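Testis-expressed protein 101 (Mus musculus, PDB 7BPS) helps sperm bind the zona pellucida and migrate into the oviduct, probably by way of the adhesion molecule ADAM3. Local coordinates at residues Trp25-Glu30 and Ala56-Val61; Tyr6-Gln11 and Leu92-Asp97; Gln143-Arg148 and Val185-Ser190; Gln72-Pro77 and Cys171-Met176; Leu15-Gly20 and Gly49-Val54. One frame throughout, in Å; residues are numbered along the deposited sequence.

Contact 1: residues Trp25-Glu30 and Ala56-Val61; sequences WTSKAE and ASKSCV. With FUC (alpha-L-fucopyranose), chain C.
K58 CE sits over one face of the W25 indole, 3.3 Å from the centroid of the five-membered ring and almost on its normal, as a CH-pi contact; K58 NZ, 4.3 Å from that centroid, adds a cation-pi term. A56 CB approaches obliquely, 3.6 Å from W25 NE1. The first Ly6/uPAR domain, a three-finger fold, brings these residues together: K58 stands on strand 52-61, W25 in the loop leading to strand 29-31, and strand 6-16 runs between those two in the sheet. Hydrogen bonds then converge on W25 O, which K58 NZ meets at 3.1 Å and S27 OG at 2.8 Å, from opposite faces of the carbonyl plane. K96 O, N94 O and Q8 OE1 also lie within hydrogen-bonding range, so four oxygens share the three N-H of the ammonium; S27 OG is held by S10 OG as well. In the indole plane, a water accepts from W25 NE1 at 3.0 Å and gives a weak bond to A56 O.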
# COMPACT_ATOMS: atom_id res chain seq x y z
N TRP A 25 -11.74 8.59 3.74
CA TRP A 25 -11.98 7.12 3.69
C TRP A 25 -13.42 6.73 4.11
O TRP A 25 -13.78 5.55 3.98
CB TRP A 25 -10.95 6.41 4.57
CG TRP A 25 -10.69 4.98 4.21
CD1 TRP A 25 -11.18 4.29 3.14
CD2 TRP A 25 -9.82 4.08 4.91
NE1 TRP A 25 -10.69 3.01 3.16
CE2 TRP A 25 -9.86 2.86 4.22
CE3 TRP A 25 -9.02 4.19 6.06
CZ2 TRP A 25 -9.10 1.76 4.62
CZ3 TRP A 25 -8.29 3.09 6.47
CH2 TRP A 25 -8.33 1.90 5.75
N THR A 26 -14.21 7.68 4.62
CA THR A 26 -15.65 7.49 4.94
C THR A 26 -16.38 7.02 3.67
O THR A 26 -16.30 7.69 2.64
CB THR A 26 -16.27 8.76 5.53
OG1 THR A 26 -15.52 9.10 6.70
CG2 THR A 26 -17.74 8.62 5.87
N SER A 27 -17.07 5.89 3.77
CA SER A 27 -17.72 5.15 2.67
C SER A 27 -19.16 4.79 3.09
O SER A 27 -19.44 4.79 4.29
CB SER A 27 -16.92 3.91 2.33
OG SER A 27 -15.53 4.21 2.18
N LYS A 28 -20.01 4.45 2.12
CA LYS A 28 -21.43 4.04 2.32
C LYS A 28 -21.44 2.68 3.01
O LYS A 28 -20.54 1.90 2.72
CB LYS A 28 -22.19 3.89 0.99
CG LYS A 28 -21.85 4.86 -0.16
CD LYS A 28 -22.64 6.16 -0.18
CE LYS A 28 -23.73 6.21 -1.22
NZ LYS A 28 -24.76 7.22 -0.89
N ALA A 29 -22.43 2.42 3.87
CA ALA A 29 -22.67 1.12 4.56
C ALA A 29 -23.44 0.17 3.63
O ALA A 29 -24.12 0.63 2.71
CB ALA A 29 -23.43 1.35 5.84
N GLU A 30 -23.26 -1.13 3.83
CA GLU A 30 -23.97 -2.22 3.12
C GLU A 30 -24.18 -3.35 4.13
O GLU A 30 -23.40 -3.40 5.12
CB GLU A 30 -23.21 -2.77 1.91
CG GLU A 30 -23.11 -1.79 0.75
CD GLU A 30 -22.42 -2.36 -0.47
OE1 GLU A 30 -22.19 -3.59 -0.49
OE2 GLU A 30 -22.08 -1.56 -1.38
N ALA A 56 -7.05 1.29 -0.98
CA ALA A 56 -7.94 1.39 0.19
C ALA A 56 -9.17 0.49 -0.01
O ALA A 56 -9.94 0.68 -0.99
CB ALA A 56 -8.34 2.83 0.44
N SER A 57 -9.34 -0.45 0.92
CA SER A 57 -10.43 -1.45 0.93
C SER A 57 -11.23 -1.36 2.23
O SER A 57 -10.62 -1.42 3.31
CB SER A 57 -9.89 -2.82 0.75
OG SER A 57 -10.92 -3.74 0.99
N LYS A 58 -12.56 -1.23 2.12
CA LYS A 58 -13.53 -1.49 3.21
C LYS A 58 -14.55 -2.52 2.71
O LYS A 58 -14.99 -2.42 1.57
CB LYS A 58 -14.17 -0.18 3.64
CG LYS A 58 -13.24 0.76 4.38
CD LYS A 58 -13.97 1.82 5.16
CE LYS A 58 -13.03 2.85 5.77
NZ LYS A 58 -13.79 3.84 6.57
N SER A 59 -14.87 -3.51 3.54
CA SER A 59 -15.80 -4.61 3.17
C SER A 59 -16.26 -5.42 4.37
O SER A 59 -15.69 -5.33 5.50
CB SER A 59 -15.19 -5.50 2.11
OG SER A 59 -14.17 -6.32 2.64
N CYS A 60 -17.32 -6.18 4.12
CA CYS A 60 -17.71 -7.39 4.86
C CYS A 60 -16.66 -8.45 4.58
O CYS A 60 -16.18 -8.49 3.46
CB CYS A 60 -19.07 -7.87 4.41
SG CYS A 60 -20.34 -6.60 4.65
N VAL A 61 -16.33 -9.27 5.57
CA VAL A 61 -15.35 -10.38 5.38
C VAL A 61 -15.72 -11.51 6.35
O VAL A 61 -16.31 -11.20 7.41
CB VAL A 61 -13.92 -9.82 5.54
CG1 VAL A 61 -13.66 -9.31 6.96
CG2 VAL A 61 -12.87 -10.82 5.08
C1 FUC C . -20.29 11.47 1.29
C2 FUC C . -20.30 11.33 -0.22
C3 FUC C . -19.09 10.45 -0.57
C4 FUC C . -19.09 9.12 0.19
C5 FUC C . -19.63 9.19 1.64
C6 FUC C . -20.37 7.91 2.03
O2 FUC C . -20.26 12.66 -0.76
O3 FUC C . -19.02 10.14 -1.98
O4 FUC C . -19.78 8.14 -0.61
O5 FUC C . -20.53 10.26 1.99
O HOH W 1 -11.89 2.01 0.62

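Contact 2: residues Tyr6-Gln11 and Leu92-Asp97. With SO4 (sulfate ion), chain G.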
# COMPACT_ATOMS: atom_id res chain seq x y z
N TYR A 6 -23.71 -4.71 9.45
CA TYR A 6 -23.44 -3.63 8.45
C TYR A 6 -21.97 -3.17 8.58
O TYR A 6 -21.48 -2.96 9.71
CB TYR A 6 -24.38 -2.43 8.62
CG TYR A 6 -25.82 -2.70 8.26
CD1 TYR A 6 -26.31 -2.46 6.98
CD2 TYR A 6 -26.69 -3.23 9.20
CE1 TYR A 6 -27.63 -2.71 6.66
CE2 TYR A 6 -28.02 -3.49 8.89
CZ TYR A 6 -28.49 -3.24 7.61
OH TYR A 6 -29.79 -3.50 7.30
N CYS A 7 -21.32 -2.99 7.43
CA CYS A 7 -19.93 -2.48 7.29
C CYS A 7 -19.87 -1.38 6.25
O CYS A 7 -20.66 -1.42 5.29
CB CYS A 7 -18.99 -3.60 6.88
SG CYS A 7 -18.95 -4.96 8.07
N GLN A 8 -18.96 -0.41 6.40
CA GLN A 8 -18.58 0.48 5.27
C GLN A 8 -17.97 -0.39 4.17
O GLN A 8 -17.32 -1.44 4.49
CB GLN A 8 -17.63 1.55 5.77
CG GLN A 8 -18.34 2.61 6.60
CD GLN A 8 -17.47 3.82 6.82
OE1 GLN A 8 -16.55 4.06 6.04
NE2 GLN A 8 -17.72 4.56 7.89
N VAL A 9 -18.27 -0.06 2.91
CA VAL A 9 -17.80 -0.81 1.71
C VAL A 9 -17.31 0.20 0.65
O VAL A 9 -18.00 1.20 0.38
CB VAL A 9 -18.90 -1.74 1.16
CG1 VAL A 9 -18.44 -2.53 -0.06
CG2 VAL A 9 -19.40 -2.69 2.23
N SER A 10 -16.09 -0.02 0.16
CA SER A 10 -15.43 0.79 -0.89
C SER A 10 -14.13 0.10 -1.30
O SER A 10 -13.48 -0.50 -0.43
CB SER A 10 -15.21 2.21 -0.46
OG SER A 10 -14.60 2.24 0.80
N GLN A 11 -13.83 0.15 -2.59
CA GLN A 11 -12.54 -0.27 -3.16
C GLN A 11 -12.08 0.91 -3.99
O GLN A 11 -12.85 1.28 -4.90
CB GLN A 11 -12.68 -1.56 -3.97
CG GLN A 11 -13.03 -2.79 -3.11
CD GLN A 11 -14.49 -2.93 -2.74
OE1 GLN A 11 -15.37 -2.75 -3.58
NE2 GLN A 11 -14.78 -3.20 -1.48
N LEU A 92 -20.69 -1.13 11.51
CA LEU A 92 -20.13 0.20 11.15
C LEU A 92 -18.82 0.47 11.92
O LEU A 92 -18.49 1.66 12.11
CB LEU A 92 -21.16 1.29 11.48
CG LEU A 92 -22.57 1.10 10.91
CD1 LEU A 92 -23.38 2.39 11.03
CD2 LEU A 92 -22.53 0.63 9.47
N CYS A 93 -18.11 -0.56 12.38
CA CYS A 93 -16.86 -0.37 13.17
C CYS A 93 -15.71 0.10 12.26
O CYS A 93 -14.87 0.86 12.74
CB CYS A 93 -16.53 -1.63 13.96
SG CYS A 93 -16.32 -3.12 12.94
N ASN A 94 -15.71 -0.29 10.98
CA ASN A 94 -14.66 0.07 9.99
C ASN A 94 -14.94 1.49 9.47
O ASN A 94 -15.24 1.65 8.28
CB ASN A 94 -14.57 -0.94 8.85
CG ASN A 94 -15.85 -1.05 8.03
OD1 ASN A 94 -16.93 -0.65 8.48
ND2 ASN A 94 -15.74 -1.63 6.85
N ASN A 95 -14.80 2.48 10.35
CA ASN A 95 -15.30 3.86 10.14
C ASN A 95 -14.15 4.88 10.16
O ASN A 95 -14.43 6.09 10.24
CB ASN A 95 -16.38 4.16 11.19
CG ASN A 95 -15.85 4.25 12.61
OD1 ASN A 95 -14.75 3.77 12.92
ND2 ASN A 95 -16.62 4.88 13.48
N LYS A 96 -12.89 4.45 10.04
CA LYS A 96 -11.75 5.40 9.93
C LYS A 96 -12.01 6.32 8.73
O LYS A 96 -12.36 5.82 7.66
CB LYS A 96 -10.45 4.62 9.82
CG LYS A 96 -9.19 5.47 9.90
CD LYS A 96 -8.01 4.72 10.48
CE LYS A 96 -6.77 5.57 10.65
NZ LYS A 96 -6.98 6.70 11.59
N ASP A 97 -11.87 7.64 8.90
CA ASP A 97 -12.23 8.66 7.88
C ASP A 97 -10.96 9.19 7.22
O ASP A 97 -11.03 9.64 6.07
CB ASP A 97 -13.11 9.74 8.53
CG ASP A 97 -12.52 11.14 8.65
OD1 ASP A 97 -12.33 11.79 7.58
OD2 ASP A 97 -12.31 11.59 9.80
S SO4 G . -10.28 8.94 11.94
O1 SO4 G . -9.84 7.97 12.91
O2 SO4 G . -10.25 10.26 12.53
O3 SO4 G . -9.40 8.90 10.80
O4 SO4 G . -11.63 8.64 11.53
O HOH W 2 -16.29 6.93 8.60
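N94 turns its amide against the backbone of Q8 as if it were one more residue of a neighbouring strand. It directly follows C93, which is paired with C88, consistent with the Cys-Asn ending typical of Ly6/uPAR three-finger domains. With chi1 at 61°, CG stands between the backbone N and the carbonyl carbon, and the amide faces strand 6-16. There N94 OD1 accepts from Q8 N at 2.9 Å, in the carbonyl plane and on a lone pair, while N94 ND2 gives to Q8 O at 2.8 Å and also to Q39 O. Bonds at both ends hold the amide's rotation. The Q8 side chain crosses that of N94 at a slant, amide planes 52° apart, and Q8 CD passes 3.4 Å from N94 O. Its OE1 is taken by K58 NZ and S27 N; its NE2 gives to a water at 2.9 Å that is bonded in turn to N95 O. Nearer the start of the strand, L92 packs its CD2 3.7 Å from Y6 CB, and the backbone pair L92 N to Y6 O closes at 2.7 Å. At the far end of the segment, D97 N donates to O4 of a sulfate, probably from the crystallisation liquor, at 2.8 Å.

Contact 3: residues Gln143-Arg148 and Val185-Ser190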
# COMPACT_ATOMS: atom_id res chain seq x y z
N GLN A 143 20.51 -0.06 -3.01
CA GLN A 143 20.29 -0.59 -4.40
C GLN A 143 19.37 0.33 -5.22
O GLN A 143 18.63 1.12 -4.63
CB GLN A 143 19.70 -2.02 -4.37
CG GLN A 143 18.34 -2.15 -3.68
CD GLN A 143 17.73 -3.55 -3.66
OE1 GLN A 143 16.51 -3.73 -3.67
NE2 GLN A 143 18.57 -4.55 -3.59
N CYS A 144 19.44 0.24 -6.55
CA CYS A 144 18.34 0.64 -7.45
C CYS A 144 17.38 -0.54 -7.55
O CYS A 144 17.83 -1.69 -7.53
CB CYS A 144 18.83 1.07 -8.82
SG CYS A 144 19.92 2.53 -8.78
N TYR A 145 16.10 -0.23 -7.56
CA TYR A 145 14.98 -1.19 -7.60
C TYR A 145 14.04 -0.77 -8.74
O TYR A 145 13.74 0.41 -8.85
CB TYR A 145 14.33 -1.28 -6.23
CG TYR A 145 13.05 -2.08 -6.16
CD1 TYR A 145 11.85 -1.51 -6.51
CD2 TYR A 145 13.04 -3.38 -5.72
CE1 TYR A 145 10.66 -2.20 -6.39
CE2 TYR A 145 11.85 -4.09 -5.58
CZ TYR A 145 10.66 -3.51 -5.94
OH TYR A 145 9.48 -4.19 -5.85
N GLN A 146 13.67 -1.75 -9.57
CA GLN A 146 12.60 -1.66 -10.60
C GLN A 146 11.68 -2.86 -10.38
O GLN A 146 12.11 -3.98 -10.66
CB GLN A 146 13.17 -1.67 -12.02
CG GLN A 146 14.21 -0.58 -12.26
CD GLN A 146 15.61 -1.06 -11.92
OE1 GLN A 146 15.93 -2.21 -12.17
NE2 GLN A 146 16.44 -0.19 -11.36
N GLY A 147 10.49 -2.63 -9.82
CA GLY A 147 9.58 -3.70 -9.41
C GLY A 147 8.16 -3.51 -9.91
O GLY A 147 7.79 -2.40 -10.37
N ARG A 148 7.39 -4.58 -9.78
CA ARG A 148 5.96 -4.66 -10.14
C ARG A 148 5.28 -5.39 -8.98
O ARG A 148 5.78 -6.44 -8.55
CB ARG A 148 5.80 -5.30 -11.53
CG ARG A 148 4.38 -5.43 -12.05
CD ARG A 148 4.31 -5.45 -13.57
NE ARG A 148 3.91 -4.13 -14.05
CZ ARG A 148 4.66 -3.28 -14.76
NH1 ARG A 148 5.90 -3.57 -15.13
NH2 ARG A 148 4.14 -2.13 -15.13
N VAL A 185 -0.53 -10.26 -2.51
CA VAL A 185 0.58 -9.50 -3.15
C VAL A 185 1.57 -10.47 -3.75
O VAL A 185 2.07 -11.29 -2.99
CB VAL A 185 1.39 -8.61 -2.16
CG1 VAL A 185 1.94 -7.40 -2.89
CG2 VAL A 185 0.59 -8.21 -0.95
N LYS A 186 1.92 -10.25 -5.01
CA LYS A 186 3.11 -10.86 -5.67
C LYS A 186 4.06 -9.72 -6.03
O LYS A 186 3.58 -8.67 -6.49
CB LYS A 186 2.70 -11.67 -6.90
CG LYS A 186 1.95 -12.97 -6.60
CD LYS A 186 2.21 -14.12 -7.59
CE LYS A 186 1.14 -15.19 -7.58
NZ LYS A 186 -0.09 -14.74 -8.29
N GLU A 187 5.35 -9.90 -5.80
CA GLU A 187 6.38 -8.88 -6.09
C GLU A 187 7.37 -9.53 -7.05
O GLU A 187 7.81 -10.63 -6.76
CB GLU A 187 7.06 -8.39 -4.80
CG GLU A 187 8.23 -7.46 -5.07
CD GLU A 187 8.82 -6.75 -3.85
OE1 GLU A 187 8.25 -6.87 -2.75
OE2 GLU A 187 9.86 -6.07 -4.01
N THR A 188 7.71 -8.85 -8.13
CA THR A 188 8.82 -9.25 -9.04
C THR A 188 9.66 -7.98 -9.21
O THR A 188 9.08 -6.87 -9.08
CB THR A 188 8.27 -9.86 -10.34
OG1 THR A 188 7.38 -8.91 -10.92
CG2 THR A 188 7.47 -11.14 -10.13
N CYS A 189 10.95 -8.12 -9.45
CA CYS A 189 11.81 -6.92 -9.62
C CYS A 189 13.11 -7.26 -10.33
O CYS A 189 13.48 -8.47 -10.41
CB CYS A 189 12.08 -6.27 -8.26
SG CYS A 189 13.63 -6.77 -7.47
N SER A 190 13.75 -6.21 -10.83
CA SER A 190 15.22 -6.09 -10.99
C SER A 190 15.76 -5.17 -9.90
O SER A 190 15.05 -4.21 -9.47
CB SER A 190 15.55 -5.50 -12.32
OG SER A 190 15.01 -6.29 -13.33
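Within the sheet of the second Ly6/uPAR domain, Q143-R148 and V185-S190 pair side by side as antiparallel neighbours on strands 143-152 and 183-193. Two hydrogen-bonded pairs frame the register. Q146 N gives to S190 O at 2.8 Å, with S190 N returning the bond to Q146 O; R148 N gives to T188 O at 2.9 Å and T188 N answers to R148 O at 3.1 Å. Between them lies the non-hydrogen-bonded pair G147 and C189, whose CA atoms come within 3.9 Å. Above this pair passes the ring of Y145. With CG trans to its backbone N (chi1 172°), Y145 sends its ring along the strand, and since G147 has no side chain, Y145 OH can settle 3.6 Å from G147 CA. The hydroxyl donates to E187 OE2 at 2.7 Å. E187 OE2 lies at the ring edge, near its plane, while the carboxylate is turned 82° to the ring and met from above its own plane. L173 N also binds OE2, and M174 N binds OE1; three donors on one carboxylate would probably favour its charged form. C189 packs beside the same ring, its CB 3.5 Å from Y145 CE2 and its sulfur in an oblique sulfur-aromatic contact. C189 is joined to C171 in the neighbouring loop and C144 to C120 on strand 119-126, cystines typical of the disulfide-rich core of a three-finger fold.

Contact 4: residues Gln72-Pro77 and Cys171-Met176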
# COMPACT_ATOMS: atom_id res chain seq x y z
N GLN A 72 5.22 -1.21 8.46
CA GLN A 72 6.16 -0.56 7.52
C GLN A 72 6.99 -1.67 6.86
O GLN A 72 7.83 -2.30 7.55
CB GLN A 72 7.02 0.46 8.26
CG GLN A 72 8.02 1.12 7.34
CD GLN A 72 8.61 2.36 7.94
OE1 GLN A 72 8.20 3.48 7.62
NE2 GLN A 72 9.63 2.15 8.77
N TYR A 73 6.74 -1.92 5.58
CA TYR A 73 7.39 -3.03 4.84
C TYR A 73 8.82 -2.60 4.54
O TYR A 73 9.75 -3.35 4.77
CB TYR A 73 6.59 -3.38 3.58
CG TYR A 73 5.16 -3.76 3.87
CD1 TYR A 73 4.82 -5.09 4.03
CD2 TYR A 73 4.16 -2.82 4.03
CE1 TYR A 73 3.52 -5.48 4.34
CE2 TYR A 73 2.86 -3.19 4.34
CZ TYR A 73 2.54 -4.53 4.49
OH TYR A 73 1.28 -4.96 4.82
N THR A 74 8.95 -1.37 4.07
CA THR A 74 10.23 -0.78 3.62
C THR A 74 10.30 0.65 4.16
O THR A 74 9.29 1.37 4.07
CB THR A 74 10.37 -0.84 2.10
OG1 THR A 74 10.40 -2.19 1.62
CG2 THR A 74 11.62 -0.13 1.64
N ALA A 75 11.44 1.05 4.71
CA ALA A 75 11.63 2.34 5.40
C ALA A 75 12.37 3.30 4.49
O ALA A 75 13.16 2.90 3.64
CB ALA A 75 12.38 2.13 6.68
N PRO A 76 12.13 4.62 4.66
CA PRO A 76 12.93 5.63 3.97
C PRO A 76 14.37 5.52 4.46
O PRO A 76 14.65 4.87 5.46
CB PRO A 76 12.24 6.95 4.36
CG PRO A 76 11.58 6.65 5.69
CD PRO A 76 11.14 5.20 5.58
N PRO A 77 15.36 6.10 3.76
CA PRO A 77 15.11 6.89 2.55
C PRO A 77 14.77 6.07 1.30
O PRO A 77 15.13 4.92 1.22
CB PRO A 77 16.44 7.63 2.32
CG PRO A 77 17.49 6.77 3.01
CD PRO A 77 16.78 6.05 4.14
N CYS A 171 14.28 -8.19 -4.11
CA CYS A 171 12.88 -7.91 -4.49
C CYS A 171 11.99 -7.96 -3.25
O CYS A 171 11.07 -8.80 -3.22
CB CYS A 171 12.42 -8.90 -5.55
SG CYS A 171 13.38 -8.81 -7.08
N ARG A 172 12.20 -7.03 -2.30
CA ARG A 172 11.61 -7.10 -0.93
C ARG A 172 11.04 -5.75 -0.52
O ARG A 172 11.04 -5.43 0.68
CB ARG A 172 12.67 -7.63 0.04
CG ARG A 172 13.10 -9.05 -0.27
CD ARG A 172 13.69 -9.77 0.93
NE ARG A 172 15.14 -9.81 0.78
CZ ARG A 172 15.87 -10.89 0.58
NH1 ARG A 172 15.31 -12.08 0.56
NH2 ARG A 172 17.18 -10.77 0.43
N LEU A 173 10.53 -4.98 -1.49
CA LEU A 173 9.72 -3.78 -1.21
C LEU A 173 8.60 -4.18 -0.24
O LEU A 173 8.35 -3.42 0.73
CB LEU A 173 9.16 -3.21 -2.52
CG LEU A 173 8.25 -2.00 -2.37
CD1 LEU A 173 8.94 -0.88 -1.60
CD2 LEU A 173 7.77 -1.49 -3.71
N MET A 174 7.94 -5.31 -0.47
CA MET A 174 6.79 -5.72 0.38
C MET A 174 7.28 -6.73 1.45
O MET A 174 6.44 -7.43 2.04
CB MET A 174 5.66 -6.30 -0.47
CG MET A 174 4.92 -5.25 -1.25
SD MET A 174 4.25 -3.94 -0.19
CE MET A 174 2.96 -4.83 0.67
N ALA A 175 8.58 -6.75 1.73
CA ALA A 175 9.22 -7.51 2.83
C ALA A 175 8.77 -8.98 2.82
O ALA A 175 8.75 -9.56 3.88
CB ALA A 175 8.92 -6.84 4.14
N MET A 176 8.50 -9.56 1.65
CA MET A 176 8.21 -11.01 1.51
C MET A 176 6.91 -11.32 2.24
O MET A 176 6.70 -12.51 2.57
CB MET A 176 9.35 -11.86 2.09
CG MET A 176 10.69 -11.62 1.38
SD MET A 176 11.99 -12.72 1.99
CE MET A 176 11.61 -14.17 0.99
O HOH W 3 11.73 -4.23 3.21
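Y73 reaches from the first Ly6/uPAR domain into the loop C171-M176 of the second, and its side chain meets that loop from its root outward. Y73 CB lies 3.3 Å from L173 O. In the ring, Y73 CD1 comes 3.5 Å from M174 O, and the edge of the ring faces A175 CB. One face is taken by M174: its CE stands 3.7 Å from the centroid of the Y73 ring, only 7° off the normal, as a CH-pi contact, and SD follows at 4.4 Å from the same centroid as a Met-aromatic contact. Bends at chi2 (-56°) and chi3 (-70°) fold the methionine back so that its methyl, not its sulfur, comes over the ring centre. At the tip, Y73 OH hydrogen-bonds S83 OG and so ties the ring to its own domain. The next residue adds the polar link: T74 OG1 donates to L173 O at 2.6 Å, tilted from the carbonyl plane. Beside it a water bridges the two backbones, giving to Y73 O at 2.7 Å and to R172 O at 2.9 Å. The receiving loop contains a type I turn from R172 to A175, and Y73 and T74 form a classic beta bulge opposite A81. The contact thus lies between strand 80-88 of the first domain and strands 143-152 and 179-180 of the second, where L149 and V180 pack on M174.

Contact 5: residues Leu15-Gly20 and Gly49-Val54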
# COMPACT_ATOMS: atom_id res chain seq x y z
N LEU A 15 -3.59 7.93 -6.94
CA LEU A 15 -2.31 8.64 -6.71
C LEU A 15 -2.64 9.92 -5.95
O LEU A 15 -3.55 10.63 -6.36
CB LEU A 15 -1.66 8.99 -8.03
CG LEU A 15 -1.01 7.85 -8.76
CD1 LEU A 15 -0.53 8.35 -10.12
CD2 LEU A 15 0.14 7.33 -7.94
N GLU A 16 -1.90 10.20 -4.91
CA GLU A 16 -2.34 11.11 -3.83
C GLU A 16 -1.11 12.00 -3.55
O GLU A 16 0.04 11.45 -3.41
CB GLU A 16 -2.83 10.18 -2.73
CG GLU A 16 -4.20 10.44 -2.18
CD GLU A 16 -5.37 10.64 -3.10
OE1 GLU A 16 -6.05 9.65 -3.41
OE2 GLU A 16 -5.67 11.80 -3.37
N ASP A 17 -1.32 13.31 -3.59
CA ASP A 17 -0.30 14.33 -3.25
C ASP A 17 0.07 14.21 -1.77
O ASP A 17 1.26 14.03 -1.46
CB ASP A 17 -0.79 15.72 -3.64
CG ASP A 17 -0.70 15.89 -5.13
OD1 ASP A 17 0.21 15.27 -5.71
OD2 ASP A 17 -1.55 16.60 -5.72
N ASP A 18 -0.92 14.29 -0.90
CA ASP A 18 -0.74 14.42 0.56
C ASP A 18 -1.85 13.61 1.24
O ASP A 18 -2.79 14.16 1.80
CB ASP A 18 -0.74 15.91 0.93
CG ASP A 18 -0.19 16.24 2.31
OD1 ASP A 18 0.29 15.31 3.01
OD2 ASP A 18 -0.24 17.43 2.65
N PRO A 19 -1.81 12.26 1.11
CA PRO A 19 -2.90 11.41 1.58
C PRO A 19 -3.14 11.50 3.09
O PRO A 19 -4.28 11.32 3.50
CB PRO A 19 -2.47 9.98 1.20
CG PRO A 19 -1.00 10.09 0.89
CD PRO A 19 -0.77 11.50 0.40
N GLY A 20 -2.09 11.78 3.87
CA GLY A 20 -2.18 12.12 5.31
C GLY A 20 -3.21 13.20 5.60
O GLY A 20 -4.03 13.01 6.54
N GLY A 49 10.28 11.70 -3.85
CA GLY A 49 9.76 12.80 -4.66
C GLY A 49 8.51 12.45 -5.47
O GLY A 49 8.12 13.30 -6.28
N THR A 50 7.87 11.29 -5.29
CA THR A 50 6.68 10.94 -6.13
C THR A 50 5.39 11.23 -5.37
O THR A 50 5.45 11.56 -4.20
CB THR A 50 6.68 9.50 -6.68
OG1 THR A 50 6.42 8.62 -5.59
CG2 THR A 50 7.97 9.16 -7.39
N ARG A 51 4.25 11.10 -6.05
CA ARG A 51 2.97 10.95 -5.33
C ARG A 51 2.94 9.57 -4.66
O ARG A 51 3.89 8.73 -4.86
CB ARG A 51 1.79 11.10 -6.28
CG ARG A 51 1.82 12.42 -7.04
CD ARG A 51 0.49 12.61 -7.73
NE ARG A 51 0.18 14.01 -7.88
CZ ARG A 51 0.41 14.71 -8.98
NH1 ARG A 51 0.95 14.13 -10.04
NH2 ARG A 51 0.07 15.99 -9.00
N THR A 52 1.90 9.33 -3.88
CA THR A 52 1.71 8.09 -3.10
C THR A 52 0.57 7.30 -3.74
O THR A 52 -0.53 7.88 -3.94
CB THR A 52 1.44 8.42 -1.64
OG1 THR A 52 2.61 9.07 -1.15
CG2 THR A 52 1.15 7.21 -0.80
N VAL A 53 0.82 6.03 -4.06
CA VAL A 53 -0.24 5.09 -4.49
C VAL A 53 -1.02 4.67 -3.24
O VAL A 53 -0.39 4.31 -2.25
CB VAL A 53 0.36 3.89 -5.23
CG1 VAL A 53 -0.71 2.92 -5.72
CG2 VAL A 53 1.20 4.36 -6.40
N VAL A 54 -2.34 4.76 -3.29
CA VAL A 54 -3.24 4.36 -2.18
C VAL A 54 -4.21 3.28 -2.69
O VAL A 54 -5.03 3.57 -3.63
CB VAL A 54 -3.95 5.58 -1.59
CG1 VAL A 54 -4.76 5.22 -0.39
CG2 VAL A 54 -2.95 6.64 -1.20
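Strands 6-16 and 52-61, neighbours in the antiparallel sheet of the first Ly6/uPAR domain, pair here at the end where strand 6-16 gives way to helix 19-22; in three-finger terms the first finger meets the second. E16 and T52 form the last hydrogen-bonded pair: T52 N donates to E16 O at 2.9 Å, in the carbonyl plane, whereas the bond from E16 N to T52 O is weak. L15 and V53 share one side of the sheet, where L15 CD2 crosses obliquely to V53 CG2 at 3.5 Å, and V53 goes on to touch V124 and L126 of the second domain. Between the two segments, the packing on the side of E16 and T52 is aliphatic. V54 CG2 lies 3.9 Å from E16 CB, the two side chains crossing at about a right angle, and 4.1 Å from P19 CB. P19, in the first turn of the helix, lays its CG 3.9 Å from T52 CB, also crosswise, and W103 and L44 pack on both P19 and T52. Beyond the paired strands, D17 and R51 run side by side, pointing the same way, the arginine extended from CG to NE, with carboxylate and guanidinium planes 39° apart. Their salt bridge uses NE: R51 NE meets D17 OD1 on its syn side, 29° out of the carboxylate plane, at a modelled 2.5 Å whose shortness is doubtful.

In the fold
Contacts 1, 2 and 5 belong to the sheet of the first domain. Contacts 1 and 2, their centres about 4 Å apart, work as one polar cluster near the glycan on N24: Q8 and N94 bind loop to strand and use other oxygens, Q8 OE1 and N94 O, to receive the lysine of contact 1. Contact 5, about 21 Å from contact 1 between centres, uses the other end of strand 52-61, mixing aliphatic packing with a surface charged pair. Contact 3, partly exposed, is mainly backbone pairing in the second domain, with a tyrosine-glutamate bond on one face. Buried contact 4 joins the domains through sulfur, ring and hydroxyl, sharing the C171-C189 disulfide and E187 carboxylate with contact 3.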